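Local coordinates for protein cruciferin (Brassica napus, PDB 3KGL) that probably serves as a seed storage protein, a nutrient reserve built as an 11S globulin of two cupin domains, at residues F87-V92 against V261-L266; E73-R78 against V146-T151. All coordinates share one frame; numbering follows the deposited sequence.

Interaction 1: residues F87-V92 against V261-L266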
ATOM      1  N   PHE A  87      27.327 -22.801   7.658  1.00138.91           N
ATOM      2  CA  PHE A  87      27.974 -23.490   8.774  1.00129.33           C
ATOM      3  C   PHE A  87      27.971 -25.016   8.652  1.00128.55           C
ATOM      4  O   PHE A  87      27.232 -25.596   7.840  1.00 55.19           O
ATOM      5  CB  PHE A  87      27.367 -23.042  10.113  1.00 98.19           C
ATOM      6  CG  PHE A  87      27.965 -21.770  10.649  1.00137.72           C
ATOM      7  CD1 PHE A  87      28.808 -21.791  11.749  1.00141.97           C
ATOM      8  CD2 PHE A  87      27.705 -20.553  10.037  1.00142.47           C
ATOM      9  CE1 PHE A  87      29.372 -20.616  12.240  1.00138.60           C
ATOM     10  CE2 PHE A  87      28.268 -19.377  10.522  1.00142.78           C
ATOM     11  CZ  PHE A  87      29.102 -19.410  11.627  1.00112.60           C
ATOM     12  N   GLN A  88      28.814 -25.645   9.473  1.00127.39           N
ATOM     13  CA  GLN A  88      29.015 -27.093   9.471  1.00128.67           C
ATOM     14  C   GLN A  88      29.190 -27.597  10.913  1.00113.65           C
ATOM     15  O   GLN A  88      29.829 -26.936  11.736  1.00133.72           O
ATOM     16  CB  GLN A  88      30.228 -27.448   8.592  1.00103.23           C
ATOM     17  CG  GLN A  88      30.631 -28.919   8.573  1.00 71.21           C
ATOM     18  CD  GLN A  88      31.815 -29.224   9.489  1.00144.02           C
ATOM     19  OE1 GLN A  88      32.306 -30.355   9.535  1.00120.78           O
ATOM     20  NE2 GLN A  88      32.282 -28.212  10.216  1.00153.40           N
ATOM     21  N   ASP A  89      28.614 -28.761  11.215  1.00 99.35           N
ATOM     22  CA  ASP A  89      28.606 -29.298  12.582  1.00122.48           C
ATOM     23  C   ASP A  89      29.357 -30.616  12.767  1.00158.63           C
ATOM     24  O   ASP A  89      28.966 -31.643  12.212  1.00148.01           O
ATOM     25  CB  ASP A  89      27.170 -29.499  13.059  1.00122.49           C
ATOM     26  CG  ASP A  89      26.684 -28.363  13.914  1.00132.29           C
ATOM     27  OD1 ASP A  89      25.461 -28.288  14.174  1.00126.11           O
ATOM     28  OD2 ASP A  89      27.534 -27.547  14.328  1.00118.98           O
ATOM     29  N   SER A  90      30.416 -30.592  13.571  1.00169.63           N
ATOM     30  CA  SER A  90      31.113 -31.820  13.924  1.00135.95           C
ATOM     31  C   SER A  90      30.111 -32.836  14.461  1.00152.88           C
ATOM     32  O   SER A  90      29.236 -32.495  15.261  1.00120.21           O
ATOM     33  CB  SER A  90      32.197 -31.562  14.979  1.00119.46           C
ATOM     34  OG  SER A  90      33.287 -30.825  14.450  1.00117.24           O
ATOM     35  N   SER A  91      30.223 -34.076  13.997  1.00178.52           N
ATOM     36  CA  SER A  91      29.493 -35.178  14.602  1.00157.03           C
ATOM     37  C   SER A  91      30.343 -35.721  15.746  1.00145.98           C
ATOM     38  O   SER A  91      31.516 -36.050  15.558  1.00160.55           O
ATOM     39  CB  SER A  91      29.178 -36.271  13.575  1.00133.85           C
ATOM     40  OG  SER A  91      30.350 -36.761  12.945  1.00 75.48           O
ATOM     41  N   VAL A  92      29.753 -35.795  16.931  1.00111.55           N
ATOM     42  CA  VAL A  92      30.480 -36.187  18.135  1.00124.12           C
ATOM     43  C   VAL A  92      31.288 -37.489  17.973  1.00148.37           C
ATOM     44  O   VAL A  92      32.496 -37.433  17.743  1.00139.96           O
ATOM     45  CB  VAL A  92      29.529 -36.243  19.357  1.00158.98           C
ATOM     46  CG1 VAL A  92      29.092 -34.825  19.747  1.00 78.81           C
ATOM     47  CG2 VAL A  92      28.315 -37.108  19.053  1.00146.27           C
ATOM     48  N   VAL A 261      25.966 -26.731  17.872  1.00 95.81           N
ATOM     49  CA  VAL A 261      25.423 -26.165  16.628  1.00 66.08           C
ATOM     50  C   VAL A 261      26.441 -25.353  15.807  1.00 88.79           C
ATOM     51  O   VAL A 261      26.206 -25.053  14.631  1.00 60.48           O
ATOM     52  CB  VAL A 261      24.187 -25.282  16.916  1.00 62.24           C
ATOM     53  CG1 VAL A 261      23.770 -24.524  15.676  1.00 66.19           C
ATOM     54  CG2 VAL A 261      23.040 -26.128  17.436  1.00 51.47           C
ATOM     55  N   ILE A 262      27.549 -24.975  16.445  1.00119.79           N
ATOM     56  CA  ILE A 262      28.743 -24.486  15.751  1.00107.68           C
ATOM     57  C   ILE A 262      29.953 -25.089  16.451  1.00108.69           C
ATOM     58  O   ILE A 262      30.191 -24.797  17.623  1.00113.42           O
ATOM     59  CB  ILE A 262      28.911 -22.961  15.841  1.00103.79           C
ATOM     60  CG1 ILE A 262      27.560 -22.236  15.790  1.00 80.06           C
ATOM     61  CG2 ILE A 262      29.888 -22.490  14.767  1.00 81.35           C
ATOM     62  CD1 ILE A 262      27.627 -20.788  16.268  1.00 42.72           C
ATOM     63  N   ARG A 263      30.725 -25.917  15.758  1.00 67.42           N
ATOM     64  CA  ARG A 263      31.810 -26.619  16.438  1.00102.42           C
ATOM     65  C   ARG A 263      33.153 -25.862  16.412  1.00139.80           C
ATOM     66  O   ARG A 263      33.521 -25.231  17.410  1.00 57.03           O
ATOM     67  CB  ARG A 263      31.909 -28.063  15.949  1.00104.92           C
ATOM     68  CG  ARG A 263      30.595 -28.810  16.071  1.00121.32           C
ATOM     69  CD  ARG A 263      30.166 -28.952  17.523  1.00 99.63           C
ATOM     70  NE  ARG A 263      30.903 -30.011  18.206  1.00130.72           N
ATOM     71  CZ  ARG A 263      31.871 -29.799  19.091  1.00117.53           C
ATOM     72  NH1 ARG A 263      32.210 -28.558  19.409  1.00 81.36           N
ATOM     73  NH2 ARG A 263      32.494 -30.826  19.662  1.00 75.80           N
ATOM     74  N   PRO A 264      33.905 -25.938  15.300  1.00165.88           N
ATOM     75  CA  PRO A 264      34.994 -24.962  15.216  1.00116.02           C
ATOM     76  C   PRO A 264      34.751 -23.978  14.073  1.00139.64           C
ATOM     77  O   PRO A 264      34.640 -24.409  12.924  1.00155.57           O
ATOM     78  CB  PRO A 264      36.217 -25.836  14.886  1.00153.70           C
ATOM     79  CG  PRO A 264      35.674 -27.272  14.701  1.00167.66           C
ATOM     80  CD  PRO A 264      34.206 -27.109  14.465  1.00158.25           C
ATOM     81  N   PRO A 265      34.637 -22.675  14.384  1.00161.47           N
ATOM     82  CA  PRO A 265      34.558 -21.632  13.351  1.00149.96           C
ATOM     83  C   PRO A 265      35.949 -21.232  12.843  1.00149.71           C
ATOM     84  O   PRO A 265      36.811 -20.836  13.632  1.00100.60           O
ATOM     85  CB  PRO A 265      33.896 -20.452  14.081  1.00101.21           C
ATOM     86  CG  PRO A 265      33.385 -21.016  15.392  1.00 99.64           C
ATOM     87  CD  PRO A 265      34.303 -22.148  15.717  1.00124.70           C
ATOM     88  N   LEU A 266      36.157 -21.336  11.532  1.00159.69           N
ATOM     89  CA  LEU A 266      37.474 -21.113  10.941  1.00126.36           C
ATOM     90  C   LEU A 266      37.557 -19.751  10.257  1.00111.95           C
ATOM     91  O   LEU A 266      37.104 -19.587   9.122  1.00 86.53           O
ATOM     92  CB  LEU A 266      37.798 -22.223   9.935  1.00128.86           C
ATOM     93  CG  LEU A 266      37.035 -23.544  10.089  1.00110.24           C
ATOM     94  CD1 LEU A 266      35.718 -23.495   9.310  1.00 41.98           C
ATOM     95  CD2 LEU A 266      37.886 -24.728   9.639  1.00 70.94           C
TER
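Asp-89 OD1 is hydrogen-bonded to His-143 of strand 141-150 and lies 3.2 Å from Val-261 CA. Glu-424 of a second subunit brings a like charge close to the same oxygen; the histidine bond may ease the repulsion. The other oxygen, OD2, faces the Val-261 to Ile-262 peptide. Ile-262 N, 3.3 Å from OD2, is too poorly angled for a hydrogen bond, and the close approach of OD2 to Val-261 O, acceptor against acceptor, is doubtful at this resolution. The segments therefore meet by packing, burying 396 Å² as their touching parts run at 83° to each other. Strand 87-89 belongs to the sheet of the N-terminal cupin barrel, where Asp-89 pairs through its backbone with Asp-141; segment 261-266 lies in the long irregular connection between strands 252-254 and 288-290, and the model breaks off after Leu-266. At the barrel end of the contact, the CG2 branch of Ile-262 meets the edge of the Phe-87 ring near the ring plane, at CD1 and CE1, although the modelled spacing is too short to be taken literally. At the other end, Arg-263 lays its aliphatic stem against Ser-90, with CG 3.4 Å from Ser-90 CB. Bends at chi2 (-64°) and chi3 (-78°) fold the Arg-263 chain round, bringing NE to 3.8 Å from that same Ser-90 CB, with the guanidinium oblique to it. Pro-264 adds its ring carbon CD, 3.8 Å from Ser-90 OG.

Interaction 2: residues E73-R78 against V146-T151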
ATOM      1  N   GLU A  73      21.993 -12.915  25.916  1.00 39.17           N
ATOM      2  CA  GLU A  73      22.946 -13.312  24.900  1.00 40.68           C
ATOM      3  C   GLU A  73      22.514 -14.692  24.425  1.00 44.44           C
ATOM      4  O   GLU A  73      21.920 -15.449  25.189  1.00 60.18           O
ATOM      5  CB  GLU A  73      24.349 -13.362  25.518  1.00 42.76           C
ATOM      6  CG  GLU A  73      25.502 -12.993  24.583  1.00 91.70           C
ATOM      7  CD  GLU A  73      26.756 -12.535  25.338  1.00123.96           C
ATOM      8  OE1 GLU A  73      27.859 -12.534  24.737  1.00 77.75           O
ATOM      9  OE2 GLU A  73      26.635 -12.168  26.530  1.00 98.66           O
ATOM     10  N   GLY A  74      22.792 -15.020  23.166  1.00 43.40           N
ATOM     11  CA  GLY A  74      22.466 -16.340  22.658  1.00 48.03           C
ATOM     12  C   GLY A  74      22.743 -16.578  21.183  1.00 54.53           C
ATOM     13  O   GLY A  74      23.541 -15.880  20.564  1.00 38.42           O
ATOM     14  N   LEU A  75      22.071 -17.583  20.627  1.00 72.17           N
ATOM     15  CA  LEU A  75      22.237 -17.968  19.231  1.00 63.54           C
ATOM     16  C   LEU A  75      20.962 -17.674  18.436  1.00 45.41           C
ATOM     17  O   LEU A  75      19.865 -17.693  18.991  1.00 46.33           O
ATOM     18  CB  LEU A  75      22.601 -19.460  19.140  1.00 48.55           C
ATOM     19  CG  LEU A  75      23.922 -19.831  19.829  1.00 38.60           C
ATOM     20  CD1 LEU A  75      24.219 -21.306  19.741  1.00 23.72           C
ATOM     21  CD2 LEU A  75      25.048 -19.047  19.208  1.00 41.99           C
ATOM     22  N   MET A  76      21.116 -17.386  17.146  1.00 51.14           N
ATOM     23  CA  MET A  76      19.975 -17.229  16.248  1.00 29.06           C
ATOM     24  C   MET A  76      20.185 -17.880  14.888  1.00 30.55           C
ATOM     25  O   MET A  76      21.285 -17.908  14.358  1.00 37.71           O
ATOM     26  CB  MET A  76      19.643 -15.765  16.025  1.00 43.54           C
ATOM     27  CG  MET A  76      18.844 -15.556  14.762  1.00 25.94           C
ATOM     28  SD  MET A  76      18.579 -13.824  14.412  1.00 63.96           S
ATOM     29  CE  MET A  76      20.256 -13.294  14.081  1.00 47.94           C
ATOM     30  N   GLY A  77      19.102 -18.389  14.325  1.00 32.16           N
ATOM     31  CA  GLY A  77      19.136 -19.015  13.026  1.00 17.59           C
ATOM     32  C   GLY A  77      18.029 -18.478  12.147  1.00 40.19           C
ATOM     33  O   GLY A  77      16.850 -18.522  12.495  1.00 27.12           O
ATOM     34  N   ARG A  78      18.421 -17.951  10.998  1.00 50.28           N
ATOM     35  CA  ARG A  78      17.483 -17.504   9.988  1.00 13.62           C
ATOM     36  C   ARG A  78      17.548 -18.597   8.939  1.00 37.26           C
ATOM     37  O   ARG A  78      18.563 -19.282   8.823  1.00 52.40           O
ATOM     38  CB  ARG A  78      17.973 -16.178   9.393  1.00 42.25           C
ATOM     39  CG  ARG A  78      16.965 -15.022   9.362  1.00 85.19           C
ATOM     40  CD  ARG A  78      17.689 -13.670   9.471  1.00 43.77           C
ATOM     41  NE  ARG A  78      18.987 -13.737   8.805  1.00 98.89           N
ATOM     42  CZ  ARG A  78      20.091 -13.140   9.242  1.00107.39           C
ATOM     43  NH1 ARG A  78      20.061 -12.424  10.356  1.00 71.69           N
ATOM     44  NH2 ARG A  78      21.229 -13.267   8.568  1.00 91.23           N
ATOM     45  N   VAL A 146      24.315 -20.042  11.761  1.00 64.83           N
ATOM     46  CA  VAL A 146      23.881 -19.763  13.118  1.00 35.78           C
ATOM     47  C   VAL A 146      24.704 -18.611  13.667  1.00 46.82           C
ATOM     48  O   VAL A 146      25.899 -18.759  13.916  1.00 57.49           O
ATOM     49  CB  VAL A 146      24.081 -20.973  14.026  1.00 39.80           C
ATOM     50  CG1 VAL A 146      23.893 -20.576  15.481  1.00 51.59           C
ATOM     51  CG2 VAL A 146      23.124 -22.075  13.641  1.00 48.31           C
ATOM     52  N   GLU A 147      24.058 -17.466  13.846  1.00 32.78           N
ATOM     53  CA  GLU A 147      24.708 -16.269  14.359  1.00 53.70           C
ATOM     54  C   GLU A 147      24.700 -16.243  15.896  1.00 64.21           C
ATOM     55  O   GLU A 147      23.897 -16.932  16.527  1.00 41.61           O
ATOM     56  CB  GLU A 147      24.017 -15.020  13.795  1.00 44.88           C
ATOM     57  CG  GLU A 147      24.331 -14.735  12.326  1.00 54.52           C
ATOM     58  CD  GLU A 147      23.144 -14.150  11.559  1.00120.64           C
ATOM     59  OE1 GLU A 147      22.306 -14.938  11.055  1.00 85.99           O
ATOM     60  OE2 GLU A 147      23.060 -12.905  11.442  1.00105.30           O
ATOM     61  N   HIS A 148      25.621 -15.481  16.491  1.00 48.98           N
ATOM     62  CA  HIS A 148      25.577 -15.202  17.921  1.00 21.34           C
ATOM     63  C   HIS A 148      24.958 -13.828  18.101  1.00 46.65           C
ATOM     64  O   HIS A 148      25.201 -12.919  17.302  1.00 51.41           O
ATOM     65  CB  HIS A 148      26.967 -15.231  18.556  1.00 27.22           C
ATOM     66  CG  HIS A 148      26.956 -15.050  20.047  1.00 56.33           C
ATOM     67  ND1 HIS A 148      27.305 -13.864  20.658  1.00 41.05           N
ATOM     68  CD2 HIS A 148      26.639 -15.911  21.046  1.00 51.74           C
ATOM     69  CE1 HIS A 148      27.199 -14.001  21.969  1.00 57.37           C
ATOM     70  NE2 HIS A 148      26.795 -15.233  22.230  1.00 52.72           N
ATOM     71  N   ILE A 149      24.149 -13.687  19.143  1.00 32.55           N
ATOM     72  CA  ILE A 149      23.499 -12.419  19.440  1.00 35.39           C
ATOM     73  C   ILE A 149      23.747 -12.002  20.884  1.00 61.12           C
ATOM     74  O   ILE A 149      23.801 -12.842  21.790  1.00 26.42           O
ATOM     75  CB  ILE A 149      21.986 -12.481  19.175  1.00 65.01           C
ATOM     76  CG1 ILE A 149      21.372 -13.693  19.875  1.00 37.85           C
ATOM     77  CG2 ILE A 149      21.713 -12.545  17.691  1.00 25.94           C
ATOM     78  CD1 ILE A 149      19.877 -13.716  19.824  1.00 38.30           C
ATOM     79  N   ARG A 150      23.916 -10.697  21.078  1.00 52.78           N
ATOM     80  CA  ARG A 150      24.149 -10.113  22.395  1.00 57.94           C
ATOM     81  C   ARG A 150      23.271  -8.890  22.502  1.00 44.20           C
ATOM     82  O   ARG A 150      22.727  -8.437  21.505  1.00 34.33           O
ATOM     83  CB  ARG A 150      25.616  -9.692  22.563  1.00 75.83           C
ATOM     84  CG  ARG A 150      26.201  -8.978  21.351  1.00 25.81           C
ATOM     85  CD  ARG A 150      27.148  -7.849  21.733  1.00 36.11           C
ATOM     86  NE  ARG A 150      27.697  -7.226  20.531  1.00 33.47           N
ATOM     87  CZ  ARG A 150      28.102  -5.961  20.442  1.00 58.68           C
ATOM     88  NH1 ARG A 150      28.035  -5.157  21.502  1.00 27.60           N
ATOM     89  NH2 ARG A 150      28.561  -5.494  19.279  1.00 48.66           N
ATOM     90  N   THR A 151      23.162  -8.338  23.704  1.00 45.14           N
ATOM     91  CA  THR A 151      22.302  -7.182  23.931  1.00 30.63           C
ATOM     92  C   THR A 151      22.615  -6.021  22.982  1.00 42.91           C
ATOM     93  O   THR A 151      23.773  -5.673  22.764  1.00 53.68           O
ATOM     94  CB  THR A 151      22.347  -6.743  25.400  1.00 25.33           C
ATOM     95  OG1 THR A 151      21.681  -7.732  26.202  1.00 64.42           O
ATOM     96  CG2 THR A 151      21.663  -5.407  25.586  1.00 28.28           C
TER
HETATM   97  O   HOH W   1      25.300  -9.079  26.057  1.00 31.09           O
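Glu-147 runs alongside Met-76 to Arg-78. Its CB rests 4.0 Å from Met-76 O and close to Met-76 CE, the two side chains pointing the same way. CG lies anti to the carbonyl carbon, beside the backbone N (chi1 -74°), and a bend at chi2 turns the carboxylate to Arg-78. CD lies 3.9 Å from Met-76 CE and 3.7 Å from Arg-78 NH1 and NH2. OE1 stands over one face of the guanidinium, 3.2 Å from Arg-78 NH2 in a salt bridge, while OE2 takes a weak hydrogen bond from Arg-78 NH1 and makes another with Thr-288 of strand 288-290. The backbones of strands 73-79 and 141-150 form an antiparallel ladder in the N-terminal cupin barrel. Gly-74 and Ile-149 make a hydrogen-bonded pair, closed by Gly-74 N to Ile-149 O (2.8 Å) and its reciprocal; Met-76 and Glu-147 make the next such pair, with Leu-75 and His-148 as the non-hydrogen-bonded pair between them. On the face of Met-76 and Glu-147, Ile-149 CG2 packs 4.0 Å from Met-76 CE, and Ile-155 of strand 153-157 touches both Met-76 and Ile-149. The face of Leu-75 and His-148 carries the imidazole: Glu-73 OE1 sits at its edge, 3.2 Å from His-148 CE1, with carboxylate and ring planes 63° apart, and Leu-75 CD2 meets the edge 4.0 Å from His-148 CD2. A water accepts a bond from Thr-151 N and gives a weak one to Glu-73 OE2. With guanidinium and carboxylate planes 73° apart, the attraction between Arg-78 and Glu-147 is probably mainly electrostatic, and Thr-288 is the stronger polar partner of OE2.

How the interactions relate
Strand 141-150 joins the two contacts, pairing with strand 87-89 near Asp-141 and with strand 73-79 from Glu-147 to Ile-149. Their centres are 15 Å apart, and Val-146, at the start of segment 146-151, is where they touch. Its CG2 packs against Val-261 CG1, Phe-87 CD2 comes 3.8 Å from its N, and Ile-262 CD1 lies 3.6 Å from its O. The same Ile-262 CD1 extends to Leu-75 CD2, 4.3 Å away, so segment 261-266 reaches from interaction 1 to both strands of interaction 2. Pro-422 of a second subunit packs on both Val-261 and Val-146, placing this shared apolar patch at a subunit interface.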